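Local coordinates for putative exported protein (Bacteroides fragilis NCTC 9343, PDB 3IEE) that is of unknown function but, as a putative exported all-helical protein with a lipoprotein-type signal, probably acts in the bacterial cell envelope, at residues L50-M53 with E54-K58; N86-T89 with R90-L93; Q95-T98 with G99-A103; I172-V175 with R176-S180; K228-Q231 with A232-Q236. All blocks are in the same frame, centred on the assembly; numbering follows the deposited sequence.

Contact 1. Residues L50-M53 with E54-K58; sequences LDYM and EQKGK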
loop_
_atom_site.group_PDB
_atom_site.type_symbol
_atom_site.label_atom_id
_atom_site.label_comp_id
_atom_site.label_asym_id
_atom_site.label_seq_id
_atom_site.Cartn_x
_atom_site.Cartn_y
_atom_site.Cartn_z
ATOM N N LEU A 50 -15.285 9.991 -1.459
ATOM C CA LEU A 50 -15.660 10.251 -2.848
ATOM C C LEU A 50 -17.090 9.772 -3.157
ATOM O O LEU A 50 -17.852 10.431 -3.877
ATOM C CB LEU A 50 -14.669 9.593 -3.802
ATOM C CG LEU A 50 -13.237 10.176 -3.829
ATOM C CD1 LEU A 50 -12.355 9.166 -4.622
ATOM C CD2 LEU A 50 -13.186 11.592 -4.466
ATOM N N ASP A 51 -17.450 8.624 -2.608
ATOM C CA ASP A 51 -18.801 8.079 -2.792
ATOM C C ASP A 51 -19.855 9.034 -2.201
ATOM O O ASP A 51 -20.894 9.275 -2.828
ATOM C CB ASP A 51 -18.924 6.724 -2.121
ATOM C CG ASP A 51 -18.303 5.581 -2.927
ATOM O OD1 ASP A 51 -18.098 5.733 -4.126
ATOM O OD2 ASP A 51 -18.102 4.506 -2.333
ATOM N N TYR A 52 -19.607 9.514 -0.992
ATOM C CA TYR A 52 -20.470 10.516 -0.336
ATOM C C TYR A 52 -20.545 11.801 -1.139
ATOM O O TYR A 52 -21.626 12.347 -1.358
ATOM C CB TYR A 52 -20.001 10.827 1.089
ATOM C CG TYR A 52 -20.895 11.860 1.812
ATOM C CD1 TYR A 52 -22.185 11.534 2.234
ATOM C CD2 TYR A 52 -20.490 13.177 1.953
ATOM C CE1 TYR A 52 -22.995 12.471 2.839
ATOM C CE2 TYR A 52 -21.272 14.111 2.567
ATOM C CZ TYR A 52 -22.542 13.784 2.985
ATOM O OH TYR A 52 -23.325 14.715 3.631
HETATM N N MSE A 53 -19.407 12.314 -1.589
HETATM C CA MSE A 53 -19.434 13.471 -2.486
HETATM C C MSE A 53 -20.363 13.253 -3.675
HETATM O O MSE A 53 -21.220 14.101 -3.945
HETATM C CB MSE A 53 -18.008 13.869 -2.947
HETATM C CG MSE A 53 -17.177 14.449 -1.845
HETATM SE SE MSE A 53 -15.336 14.708 -2.302
HETATM C CE MSE A 53 -15.516 16.273 -3.434
ATOM N N GLU A 54 -20.217 12.117 -4.368
ATOM C CA GLU A 54 -21.062 11.806 -5.530
ATOM C C GLU A 54 -22.542 11.762 -5.133
ATOM O O GLU A 54 -23.402 12.350 -5.792
ATOM C CB GLU A 54 -20.733 10.436 -6.134
ATOM C CG GLU A 54 -19.380 10.302 -6.795
ATOM C CD GLU A 54 -18.996 8.813 -7.127
ATOM O OE1 GLU A 54 -19.509 7.855 -6.480
ATOM O OE2 GLU A 54 -18.169 8.618 -8.055
ATOM N N GLN A 55 -22.825 11.033 -4.064
ATOM C CA GLN A 55 -24.215 10.847 -3.638
ATOM C C GLN A 55 -24.858 12.148 -3.187
ATOM O O GLN A 55 -26.016 12.400 -3.530
ATOM C CB GLN A 55 -24.291 9.805 -2.519
ATOM C CG GLN A 55 -25.704 9.420 -2.162
ATOM C CD GLN A 55 -26.550 9.094 -3.386
ATOM O OE1 GLN A 55 -27.632 9.705 -3.597
ATOM N NE2 GLN A 55 -26.074 8.131 -4.211
ATOM N N LYS A 56 -24.122 12.964 -2.423
ATOM C CA LYS A 56 -24.628 14.243 -1.895
ATOM C C LYS A 56 -25.008 15.233 -2.997
ATOM O O LYS A 56 -25.825 16.140 -2.805
ATOM C CB LYS A 56 -23.595 14.844 -0.920
ATOM C CG LYS A 56 -24.074 16.020 -0.074
ATOM C CD LYS A 56 -25.260 15.697 0.824
ATOM C CE LYS A 56 -25.557 16.840 1.808
ATOM N NZ LYS A 56 -26.759 16.580 2.708
ATOM N N GLY A 57 -24.422 15.055 -4.170
ATOM C CA GLY A 57 -24.808 15.836 -5.338
ATOM C C GLY A 57 -26.097 15.349 -5.975
ATOM O O GLY A 57 -26.645 16.051 -6.817
ATOM N N LYS A 58 -26.582 14.166 -5.573
ATOM C CA LYS A 58 -27.835 13.591 -6.067
ATOM C C LYS A 58 -29.012 13.663 -5.060
ATOM O O LYS A 58 -30.154 13.972 -5.442
ATOM C CB LYS A 58 -27.602 12.121 -6.419
ATOM C CG LYS A 58 -26.517 11.871 -7.469
ATOM C CD LYS A 58 -26.354 10.383 -7.692
ATOM C CE LYS A 58 -25.192 10.076 -8.630
ATOM N NZ LYS A 58 -24.846 8.633 -8.631
HETATM O O HOH W 1 -21.696 7.357 -5.005
HETATM O O HOH W 2 -25.656 13.958 4.400
#

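Contact 2. Residues N86-T89 with R90-L93; sequences NEET and RRNL. With EDO (1,2-ethanediol), chain G.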
loop_
_atom_site.group_PDB
_atom_site.type_symbol
_atom_site.label_atom_id
_atom_site.label_comp_id
_atom_site.label_asym_id
_atom_site.label_seq_id
_atom_site.Cartn_x
_atom_site.Cartn_y
_atom_site.Cartn_z
ATOM N N ASN A 86 21.098 7.046 1.088
ATOM C CA ASN A 86 21.947 8.013 0.396
ATOM C C ASN A 86 21.193 9.328 0.179
ATOM O O ASN A 86 19.984 9.372 0.333
ATOM C CB ASN A 86 22.546 7.417 -0.884
ATOM C CG ASN A 86 21.504 7.005 -1.880
ATOM O OD1 ASN A 86 20.518 7.721 -2.104
ATOM N ND2 ASN A 86 21.695 5.840 -2.474
ATOM N N GLU A 87 21.908 10.395 -0.149
ATOM C CA GLU A 87 21.320 11.726 -0.097
ATOM C C GLU A 87 20.161 11.814 -1.087
ATOM O O GLU A 87 19.147 12.429 -0.785
ATOM C CB GLU A 87 22.367 12.817 -0.365
ATOM C CG GLU A 87 23.364 12.967 0.795
ATOM C CD GLU A 87 22.704 13.351 2.096
ATOM O OE1 GLU A 87 22.281 14.527 2.234
ATOM O OE2 GLU A 87 22.607 12.477 2.984
ATOM N N GLU A 88 20.320 11.179 -2.237
ATOM C CA GLU A 88 19.279 11.223 -3.256
ATOM C C GLU A 88 17.978 10.566 -2.768
ATOM O O GLU A 88 16.862 11.042 -3.016
ATOM C CB GLU A 88 19.755 10.496 -4.500
ATOM C CG GLU A 88 18.707 10.466 -5.593
ATOM C CD GLU A 88 19.290 9.964 -6.880
ATOM O OE1 GLU A 88 20.139 10.696 -7.445
ATOM O OE2 GLU A 88 18.918 8.845 -7.302
ATOM N N THR A 89 18.151 9.430 -2.122
ATOM C CA THR A 89 17.046 8.698 -1.537
ATOM C C THR A 89 16.353 9.517 -0.463
ATOM O O THR A 89 15.099 9.594 -0.394
ATOM C CB THR A 89 17.509 7.318 -0.995
ATOM O OG1 THR A 89 18.029 6.507 -2.077
ATOM C CG2 THR A 89 16.356 6.550 -0.336
ATOM N N ARG A 90 17.153 10.127 0.411
ATOM C CA ARG A 90 16.611 10.953 1.465
ATOM C C ARG A 90 15.757 12.085 0.850
ATOM O O ARG A 90 14.641 12.341 1.313
ATOM C CB ARG A 90 17.715 11.515 2.369
ATOM C CG ARG A 90 18.532 10.434 3.103
ATOM C CD ARG A 90 19.698 11.043 3.903
ATOM N NE ARG A 90 19.309 11.620 5.182
ATOM C CZ ARG A 90 20.027 12.481 5.912
ATOM N NH1 ARG A 90 21.195 12.950 5.485
ATOM N NH2 ARG A 90 19.571 12.885 7.083
ATOM N N ARG A 91 16.300 12.721 -0.185
ATOM C CA ARG A 91 15.604 13.789 -0.909
ATOM C C ARG A 91 14.272 13.305 -1.503
ATOM O O ARG A 91 13.231 13.928 -1.311
ATOM C CB ARG A 91 16.515 14.274 -2.042
ATOM C CG ARG A 91 16.061 15.457 -2.860
ATOM C CD ARG A 91 17.174 15.768 -3.904
ATOM N NE ARG A 91 18.511 15.825 -3.261
ATOM C CZ ARG A 91 19.610 15.145 -3.631
ATOM N NH1 ARG A 91 19.611 14.331 -4.691
ATOM N NH2 ARG A 91 20.733 15.282 -2.931
ATOM N N ASN A 92 14.344 12.216 -2.253
ATOM C CA ASN A 92 13.149 11.645 -2.851
ATOM C C ASN A 92 12.096 11.177 -1.876
ATOM O O ASN A 92 10.913 11.343 -2.135
ATOM C CB ASN A 92 13.521 10.574 -3.802
ATOM C CG ASN A 92 14.355 11.107 -4.919
ATOM O OD1 ASN A 92 14.355 12.334 -5.172
ATOM N ND2 ASN A 92 15.095 10.229 -5.578
ATOM N N LEU A 93 12.502 10.574 -0.752
ATOM C CA LEU A 93 11.533 10.228 0.323
ATOM C C LEU A 93 10.833 11.452 0.903
ATOM O O LEU A 93 9.606 11.496 0.975
ATOM C CB LEU A 93 12.253 9.430 1.438
ATOM C CG LEU A 93 12.681 8.024 1.043
ATOM C CD1 LEU A 93 13.631 7.517 2.165
ATOM C CD2 LEU A 93 11.466 7.107 0.848
HETATM C C1 EDO G . 18.332 14.496 3.770
HETATM O O1 EDO G . 17.841 15.337 4.802
HETATM C C2 EDO G . 19.488 15.091 2.999
HETATM O O2 EDO G . 19.436 14.624 1.633
#

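Contact 3. Residues Q95-T98 with G99-A103; sequences QNYT and GLFQA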
loop_
_atom_site.group_PDB
_atom_site.type_symbol
_atom_site.label_atom_id
_atom_site.label_comp_id
_atom_site.label_asym_id
_atom_site.label_seq_id
_atom_site.Cartn_x
_atom_site.Cartn_y
_atom_site.Cartn_z
ATOM N N GLN A 95 10.440 14.350 -0.534
ATOM C CA GLN A 95 9.611 14.931 -1.593
ATOM C C GLN A 95 8.269 14.221 -1.722
ATOM O O GLN A 95 7.228 14.859 -1.832
ATOM C CB GLN A 95 10.400 14.783 -2.867
ATOM C CG GLN A 95 9.923 15.414 -4.108
ATOM C CD GLN A 95 10.954 15.102 -5.196
ATOM O OE1 GLN A 95 12.083 15.622 -5.162
ATOM N NE2 GLN A 95 10.607 14.176 -6.101
ATOM N N ASN A 96 8.304 12.880 -1.709
ATOM C CA ASN A 96 7.082 12.095 -1.837
ATOM C C ASN A 96 6.194 12.268 -0.584
ATOM O O ASN A 96 4.965 12.433 -0.702
ATOM C CB ASN A 96 7.414 10.620 -2.133
ATOM C CG ASN A 96 7.678 10.341 -3.618
ATOM O OD1 ASN A 96 6.751 10.260 -4.450
ATOM N ND2 ASN A 96 8.933 10.223 -3.962
ATOM N N TYR A 97 6.770 12.216 0.606
ATOM C CA TYR A 97 5.971 12.449 1.830
ATOM C C TYR A 97 5.379 13.850 1.842
ATOM O O TYR A 97 4.203 14.042 2.196
ATOM C CB TYR A 97 6.814 12.191 3.066
ATOM C CG TYR A 97 6.769 10.764 3.529
ATOM C CD1 TYR A 97 5.572 10.203 3.990
ATOM C CD2 TYR A 97 7.904 9.938 3.448
ATOM C CE1 TYR A 97 5.478 8.902 4.414
ATOM C CE2 TYR A 97 7.828 8.628 3.882
ATOM C CZ TYR A 97 6.616 8.097 4.359
ATOM O OH TYR A 97 6.561 6.797 4.801
ATOM N N THR A 98 6.192 14.824 1.470
ATOM C CA THR A 98 5.734 16.229 1.468
ATOM C C THR A 98 4.545 16.375 0.506
ATOM O O THR A 98 3.507 16.969 0.872
ATOM C CB THR A 98 6.877 17.205 1.155
ATOM O OG1 THR A 98 7.858 17.109 2.195
ATOM C CG2 THR A 98 6.348 18.665 1.084
ATOM N N GLY A 99 4.693 15.807 -0.687
ATOM C CA GLY A 99 3.635 15.797 -1.694
ATOM C C GLY A 99 2.386 15.084 -1.254
ATOM O O GLY A 99 1.254 15.534 -1.520
ATOM N N LEU A 100 2.554 13.957 -0.573
ATOM C CA LEU A 100 1.432 13.225 -0.017
ATOM C C LEU A 100 0.662 14.051 1.014
ATOM O O LEU A 100 -0.588 14.161 0.941
ATOM C CB LEU A 100 1.951 11.916 0.638
ATOM C CG LEU A 100 0.876 11.119 1.385
ATOM C CD1 LEU A 100 -0.394 10.867 0.565
ATOM C CD2 LEU A 100 1.451 9.824 1.892
ATOM N N PHE A 101 1.382 14.644 1.961
ATOM C CA PHE A 101 0.729 15.382 3.035
ATOM C C PHE A 101 -0.008 16.591 2.431
ATOM O O PHE A 101 -1.116 16.908 2.851
ATOM C CB PHE A 101 1.708 15.804 4.138
ATOM C CG PHE A 101 2.205 14.652 5.005
ATOM C CD1 PHE A 101 1.325 13.804 5.665
ATOM C CD2 PHE A 101 3.562 14.480 5.224
ATOM C CE1 PHE A 101 1.820 12.748 6.478
ATOM C CE2 PHE A 101 4.040 13.457 6.001
ATOM C CZ PHE A 101 3.179 12.580 6.635
ATOM N N GLN A 102 0.573 17.188 1.398
ATOM C CA GLN A 102 -0.039 18.363 0.723
ATOM C C GLN A 102 -1.308 17.949 -0.032
ATOM O O GLN A 102 -2.342 18.608 0.099
ATOM C CB GLN A 102 0.951 19.060 -0.224
ATOM C CG GLN A 102 1.992 19.951 0.508
ATOM C CD GLN A 102 2.970 20.723 -0.413
ATOM O OE1 GLN A 102 2.735 20.865 -1.613
ATOM N NE2 GLN A 102 4.073 21.208 0.171
ATOM N N ALA A 103 -1.232 16.849 -0.793
ATOM C CA ALA A 103 -2.395 16.358 -1.535
ATOM C C ALA A 103 -3.531 15.974 -0.606
ATOM O O ALA A 103 -4.702 16.260 -0.901
ATOM C CB ALA A 103 -2.035 15.218 -2.490
#

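Contact 4. Residues I172-V175 with R176-S180; sequences IMSV and RKMSS. With EDO (1,2-ethanediol), chain B; EDO (1,2-ethanediol), chain H.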
loop_
_atom_site.group_PDB
_atom_site.type_symbol
_atom_site.label_atom_id
_atom_site.label_comp_id
_atom_site.label_asym_id
_atom_site.label_seq_id
_atom_site.Cartn_x
_atom_site.Cartn_y
_atom_site.Cartn_z
ATOM N N ILE A 172 12.575 -16.578 4.550
ATOM C CA ILE A 172 12.109 -15.382 5.283
ATOM C C ILE A 172 11.971 -14.164 4.333
ATOM O O ILE A 172 10.943 -13.455 4.315
ATOM C CB ILE A 172 13.050 -15.067 6.492
ATOM C CG1 ILE A 172 13.025 -16.201 7.521
ATOM C CG2 ILE A 172 12.627 -13.735 7.169
ATOM C CD1 ILE A 172 14.220 -16.172 8.522
HETATM N N MSE A 173 13.000 -13.930 3.522
HETATM C CA MSE A 173 13.003 -12.835 2.579
HETATM C C MSE A 173 11.906 -12.948 1.518
HETATM O O MSE A 173 11.219 -11.934 1.208
HETATM C CB MSE A 173 14.409 -12.650 1.994
HETATM C CG MSE A 173 15.408 -12.142 3.064
HETATM SE SE MSE A 173 17.187 -11.877 2.309
HETATM C CE MSE A 173 16.774 -10.355 1.175
ATOM N N SER A 174 11.661 -14.182 1.033
ATOM C CA SER A 174 10.593 -14.427 0.088
ATOM C C SER A 174 9.232 -14.090 0.690
ATOM O O SER A 174 8.406 -13.499 0.004
ATOM C CB SER A 174 10.538 -15.889 -0.394
ATOM O OG SER A 174 10.175 -16.757 0.656
ATOM N N VAL A 175 8.975 -14.486 1.930
ATOM C CA VAL A 175 7.710 -14.147 2.568
ATOM C C VAL A 175 7.536 -12.631 2.691
ATOM O O VAL A 175 6.453 -12.077 2.405
ATOM C CB VAL A 175 7.583 -14.793 3.990
ATOM C CG1 VAL A 175 6.300 -14.287 4.710
ATOM C CG2 VAL A 175 7.626 -16.353 3.914
ATOM N N ARG A 176 8.595 -11.938 3.130
ATOM C CA ARG A 176 8.500 -10.496 3.293
ATOM C C ARG A 176 8.285 -9.811 1.950
ATOM O O ARG A 176 7.472 -8.946 1.843
ATOM C CB ARG A 176 9.738 -9.948 4.014
ATOM C CG ARG A 176 9.944 -10.534 5.405
ATOM C CD ARG A 176 11.300 -10.148 6.019
ATOM N NE ARG A 176 11.419 -8.682 6.287
ATOM C CZ ARG A 176 11.083 -8.060 7.425
ATOM N NH1 ARG A 176 10.562 -8.713 8.429
ATOM N NH2 ARG A 176 11.272 -6.749 7.568
ATOM N N LYS A 177 8.945 -10.294 0.913
ATOM C CA LYS A 177 8.852 -9.689 -0.416
ATOM C C LYS A 177 7.453 -9.895 -0.981
ATOM O O LYS A 177 6.777 -8.956 -1.432
ATOM C CB LYS A 177 9.890 -10.268 -1.364
ATOM C CG LYS A 177 9.854 -9.631 -2.735
ATOM C CD LYS A 177 10.238 -8.184 -2.692
ATOM C CE LYS A 177 10.463 -7.606 -4.104
ATOM N NZ LYS A 177 11.821 -8.000 -4.592
HETATM N N MSE A 178 6.980 -11.138 -0.961
HETATM C CA MSE A 178 5.655 -11.423 -1.509
HETATM C C MSE A 178 4.515 -10.793 -0.724
HETATM O O MSE A 178 3.495 -10.377 -1.285
HETATM C CB MSE A 178 5.483 -12.911 -1.600
HETATM C CG MSE A 178 6.377 -13.450 -2.708
HETATM SE SE MSE A 178 5.992 -15.347 -3.155
HETATM C CE MSE A 178 7.088 -16.090 -1.897
ATOM N N SER A 179 4.678 -10.693 0.578
ATOM C CA SER A 179 3.652 -10.018 1.389
ATOM C C SER A 179 3.540 -8.534 0.968
ATOM O O SER A 179 2.439 -7.969 0.867
ATOM C CB SER A 179 4.000 -10.156 2.860
ATOM O OG SER A 179 3.898 -11.510 3.274
ATOM N N SER A 180 4.677 -7.895 0.716
ATOM C CA SER A 180 4.668 -6.494 0.209
ATOM C C SER A 180 3.986 -6.388 -1.165
ATOM O O SER A 180 3.207 -5.476 -1.423
ATOM C CB SER A 180 6.085 -5.917 0.118
ATOM O OG SER A 180 6.645 -5.804 1.429
HETATM C C1 EDO B . 9.802 -5.661 4.192
HETATM O O1 EDO B . 9.302 -6.351 5.328
HETATM C C2 EDO B . 10.967 -4.743 4.566
HETATM O O2 EDO B . 12.093 -5.386 5.188
HETATM C C1 EDO H . 3.133 -2.187 0.890
HETATM O O1 EDO H . 3.251 -2.533 -0.509
HETATM C C2 EDO H . 3.834 -3.189 1.813
HETATM O O2 EDO H . 5.281 -3.064 1.731
#

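Contact 5. Residues K228-Q231 with A232-Q236; sequences KSYQ and AFLSQ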
loop_
_atom_site.group_PDB
_atom_site.type_symbol
_atom_site.label_atom_id
_atom_site.label_comp_id
_atom_site.label_asym_id
_atom_site.label_seq_id
_atom_site.Cartn_x
_atom_site.Cartn_y
_atom_site.Cartn_z
ATOM N N LYS A 228 6.775 -26.480 6.757
ATOM C CA LYS A 228 5.369 -26.668 6.555
ATOM C C LYS A 228 4.656 -25.324 6.454
ATOM O O LYS A 228 3.825 -25.142 5.548
ATOM C CB LYS A 228 4.785 -27.548 7.683
ATOM C CG LYS A 228 5.091 -29.032 7.568
ATOM C CD LYS A 228 4.277 -29.838 8.610
ATOM C CE LYS A 228 5.020 -31.088 9.153
ATOM N NZ LYS A 228 4.107 -32.256 9.470
ATOM N N SER A 229 4.980 -24.420 7.386
ATOM C CA SER A 229 4.457 -23.072 7.408
ATOM C C SER A 229 4.711 -22.378 6.058
ATOM O O SER A 229 3.776 -21.846 5.438
ATOM C CB SER A 229 5.110 -22.269 8.536
ATOM O OG SER A 229 4.478 -21.015 8.676
ATOM N N TYR A 230 5.970 -22.430 5.626
ATOM C CA TYR A 230 6.429 -21.766 4.389
ATOM C C TYR A 230 5.652 -22.287 3.174
ATOM O O TYR A 230 5.084 -21.521 2.403
ATOM C CB TYR A 230 7.916 -21.952 4.221
ATOM C CG TYR A 230 8.448 -21.226 3.014
ATOM C CD1 TYR A 230 8.357 -19.820 2.900
ATOM C CD2 TYR A 230 9.031 -21.925 1.982
ATOM C CE1 TYR A 230 8.801 -19.191 1.795
ATOM C CE2 TYR A 230 9.511 -21.285 0.865
ATOM C CZ TYR A 230 9.422 -19.938 0.773
ATOM O OH TYR A 230 9.884 -19.297 -0.316
ATOM N N GLN A 231 5.549 -23.599 3.039
ATOM C CA GLN A 231 4.835 -24.164 1.885
ATOM C C GLN A 231 3.315 -23.860 1.932
ATOM O O GLN A 231 2.713 -23.642 0.901
ATOM C CB GLN A 231 5.150 -25.642 1.714
ATOM C CG GLN A 231 6.622 -25.909 1.481
ATOM C CD GLN A 231 6.866 -27.308 0.980
ATOM O OE1 GLN A 231 6.042 -28.225 1.231
ATOM N NE2 GLN A 231 7.990 -27.497 0.274
ATOM N N ALA A 232 2.708 -23.777 3.132
ATOM C CA ALA A 232 1.318 -23.303 3.262
ATOM C C ALA A 232 1.172 -21.858 2.765
ATOM O O ALA A 232 0.229 -21.541 2.022
ATOM C CB ALA A 232 0.846 -23.410 4.736
ATOM N N PHE A 233 2.149 -21.018 3.102
ATOM C CA PHE A 233 2.174 -19.625 2.626
ATOM C C PHE A 233 2.225 -19.611 1.100
ATOM O O PHE A 233 1.418 -18.926 0.452
ATOM C CB PHE A 233 3.363 -18.862 3.209
ATOM C CG PHE A 233 3.560 -17.489 2.626
ATOM C CD1 PHE A 233 2.731 -16.435 3.014
ATOM C CD2 PHE A 233 4.581 -17.237 1.705
ATOM C CE1 PHE A 233 2.890 -15.171 2.477
ATOM C CE2 PHE A 233 4.739 -16.003 1.203
ATOM C CZ PHE A 233 3.907 -14.963 1.595
ATOM N N LEU A 234 3.137 -20.396 0.511
ATOM C CA LEU A 234 3.266 -20.429 -0.952
ATOM C C LEU A 234 1.953 -20.848 -1.640
ATOM O O LEU A 234 1.586 -20.320 -2.685
ATOM C CB LEU A 234 4.381 -21.377 -1.375
ATOM C CG LEU A 234 5.812 -21.023 -1.019
ATOM C CD1 LEU A 234 6.826 -21.927 -1.723
ATOM C CD2 LEU A 234 6.066 -19.562 -1.319
ATOM N N SER A 235 1.304 -21.850 -1.062
ATOM C CA SER A 235 0.013 -22.318 -1.582
ATOM C C SER A 235 -1.030 -21.208 -1.538
ATOM O O SER A 235 -1.800 -21.009 -2.503
ATOM C CB SER A 235 -0.439 -23.569 -0.809
ATOM O OG SER A 235 -1.659 -24.082 -1.333
ATOM N N GLN A 236 -1.007 -20.427 -0.476
ATOM C CA GLN A 236 -1.937 -19.311 -0.323
ATOM C C GLN A 236 -1.648 -18.145 -1.269
ATOM O O GLN A 236 -2.569 -17.456 -1.751
ATOM C CB GLN A 236 -1.936 -18.862 1.122
ATOM C CG GLN A 236 -2.563 -19.944 1.935
ATOM C CD GLN A 236 -2.603 -19.614 3.386
ATOM O OE1 GLN A 236 -3.121 -18.562 3.753
ATOM N NE2 GLN A 236 -2.082 -20.503 4.231
#

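Contact 1. Residues L50-M53 with E54-K58
Tyr52 lies alongside Lys56, one turn further along the helix, and the lysine methylenes follow the ring out to its hydroxyl. Lys56 CB sits over one face, offset toward the rim, and CD comes 3.5 Å from Tyr52 OH. With CG trans to its own nitrogen (chi1 -179°), the tyrosine reaches along the helix toward the lysine, whose chain bends at chi2 to run beside it. A water in the plane of the ring lies 2.6 Å from Tyr52 OH and accepts a weak bond from Lys56 NZ, which also bonds Pro60 O. Asp51 and Glu54, one turn apart, point the same way, and their oxygens OD1 and OE1 come within 3.5 Å, a pairing of like charges. Outside partners probably ease it: Lys192 forms a salt bridge with Asp51, and Tyr134 bonds Glu54. A second water donates to both Glu54 OE1 (2.7 Å) and Asp51 O. In the backbone, Lys56 N to Tyr52 O is 2.8 Å and nearly straight, whereas Gly57 N to Met53 O is weak at 3.3 Å. Selenomethionine Met53 packs on Phe111 and Leu130. Such i to i+3 and i to i+4 pairings belong to the last turns of an amphipathic helix.

Contact 2. Residues N86-T89 with R90-L93
An N-cap opens the long helix 87-119: Asn86, just before the first turn, turns its amide oxygen back on Thr89. Asn86 OD1 takes two bonds, from Thr89 N at 2.9 Å, almost in line with its C=O, and from Thr89 OG1 at 2.8 Å, a donor standing above the carbonyl plane. Asparagine chi1 of 61° swings the amide over the first turn, while Thr89 OG1, beside its own backbone N, lets one residue supply both donors. The methyl of Thr89 is directed to the following turn, where CG2 meets Leu93 CD1 at 3.8 Å, and both residues pack against Ile150 of helix 123-162. On the outer side Glu87 folds at chi2 so that OE2 reaches Arg90 NH1 at 2.9 Å. This salt bridge uses the syn lone pair of the carboxylate and lies in the guanidinium plane, although the two groups are turned 68° apart. Pro81 O holds Arg90 NE, and ethanediol C1 rests 3.3 Å above the plane of the Arg90 guanidinium, over its centre. Arg91 bends the other way, with NH1 3.4 Å from Glu88 CA and the guanidinium face over Glu87 O. Glu87 and Glu88 in the first turn would probably interact favourably with the positive end of the helix dipole, and the salt bridge would offset the charge of Arg90, while Glu88 and Arg91 are only loosely attracted.

Contact 3. Residues Q95-T98 with G99-A103
Tyr97 and Phe101 make the close-packed side of this helical turn, and Thr98 with Gln102 the side nearer solvent. The two rings are set at a slant, Tyr97 CD1 coming 4.1 Å from Phe101 CE2, so they touch by their near corners without stacking. Phe101 is nearer to the backbone than to its partner ring: CD2 lies 3.1 Å from Tyr97 O, the carbonyl that also accepts from Phe101 N at 2.9 Å. That closeness follows from chi1 of -72°, which sets the ring beside its own N and back over the preceding turn. Leu100 CB presses on Asn96 O at 3.3 Å, adding to the buried face. On the other side Thr98 and Gln102 run side by side, and the contact thins to the threonine methyl CG2 against the amide NE2 at 3.5 Å. Thr98 OG1 turns back to Lys94 O, and the Gln102 chain is extended and exposed. Gly99, with no side chain, contributes its N-H to Gln95 O at 2.9 Å. The inward residues bring this part of helix 87-119 between two others: Tyr97 OH bonds Ser33 of helix 17-40, where Leu37 packs against both Tyr97 and Leu100, while Asn96 is held by Asn146 on helix 123-162 and its own helix neighbour Asn92, and Ile147 of helix 123-162 lies against both Asn96 and Tyr97.

Contact 4. Residues I172-V175 with R176-S180
Residues 172-175 and 176-180 are consecutive turns of one regular helix, with Arg176, Lys177, Met178 and Ser179 N each donating to the carbonyl four residues back. At Val175 O, Ser179 N arrives at 2.9 Å. In one of the two modelled positions of its side chain Ser179 OG also reaches Val175 O, at 2.8 Å and from the opposite face of the carbonyl plane, so this second bond is probably part-time. Ile172 and Arg176 lie side by side, CG2 of the isoleucine 4.0 Å from CD of the arginine. Beyond that, the arginine chain bends at chi3, and NH2 donates to an ethanediol O2 at 2.9 Å in the guanidinium plane, while NE is paired with Glu159. Selenomethionine Met178 curls at chi3 (-87°) so that its methyl CE rests 3.8 Å from Ser174 CB. Ser174 is thus polar among carbon neighbours, and its hydroxyl is bonded both within its own helix, to Gln171 O, and to Tyr230 of the neighbouring helix 224-247; Ser179 does the first of these in one conformer. The chemistry implies that the Ser174 hydroxyl keeps polar partners beside the apolar contacts of Val175 and Met178.

Contact 5. Residues K228-Q231 with A232-Q236
Residues 228-236 form unbroken helix, in which Ala232, Phe233, Leu234 and Ser235 each donate through the backbone N-H to the carbonyl four residues earlier. The chief side-chain pair is Tyr230 and Leu234. Leu234 CG stands over one face of the tyrosine ring, offset toward the rim, 4.3 Å from the centroid and 17° off the normal, a CH-pi contact. Its two methyls divide the far half of the ring between them: CD1 is 3.8 Å from CE2, and CD2 is 4.0 Å from the hydroxyl oxygen OH of Tyr230. The ring can lie this way because its CG is trans to the backbone N (chi1 -177°), which carries it along the helix over the next turn, while leucine CG, beside its own N, leans back to meet it. This i to i+4 aromatic-aliphatic pair faces the helical bundle of the C-terminal half, where Leu234 also meets Leu211 and Ala214 of helix 197-215 and the tyrosine hydroxyl has its polar partner, Ser174, on helix 169-189. Phe233, next to the pair, swings away toward Met182 and Ser268, although its CB stays 3.3 Å from Tyr230 O. On the outward side Ala232 CB packs against the helix itself, 3.4 Å from Ser229 O, and Gln231 and Ser235 are joined by their backbone atoms, with Ser235 CB 3.6 Å from Gln231 O.

How the contacts relate
All five contacts are one-turn pairings within single helices, repeated at separate places in an all-helical chain. Contacts 2 and 3 share helix 87-119 and follow one another along it, their centres about 14 Å apart. Contacts 4 and 5 lie on different helices yet meet: Ser174 OG and Tyr230 OH are 2.7 Å apart, Met178 CE packs on Leu234 CD2 at 3.7 Å, and Val175 CA lies 3.8 Å from Phe233 CE2. Contact 1 stands apart, its centre about 43 Å from that of contact 5 and across the centre of the chain. No active site is known; the bound ethanediols at contacts 2 and 4 probably came from the crystallisation liquor.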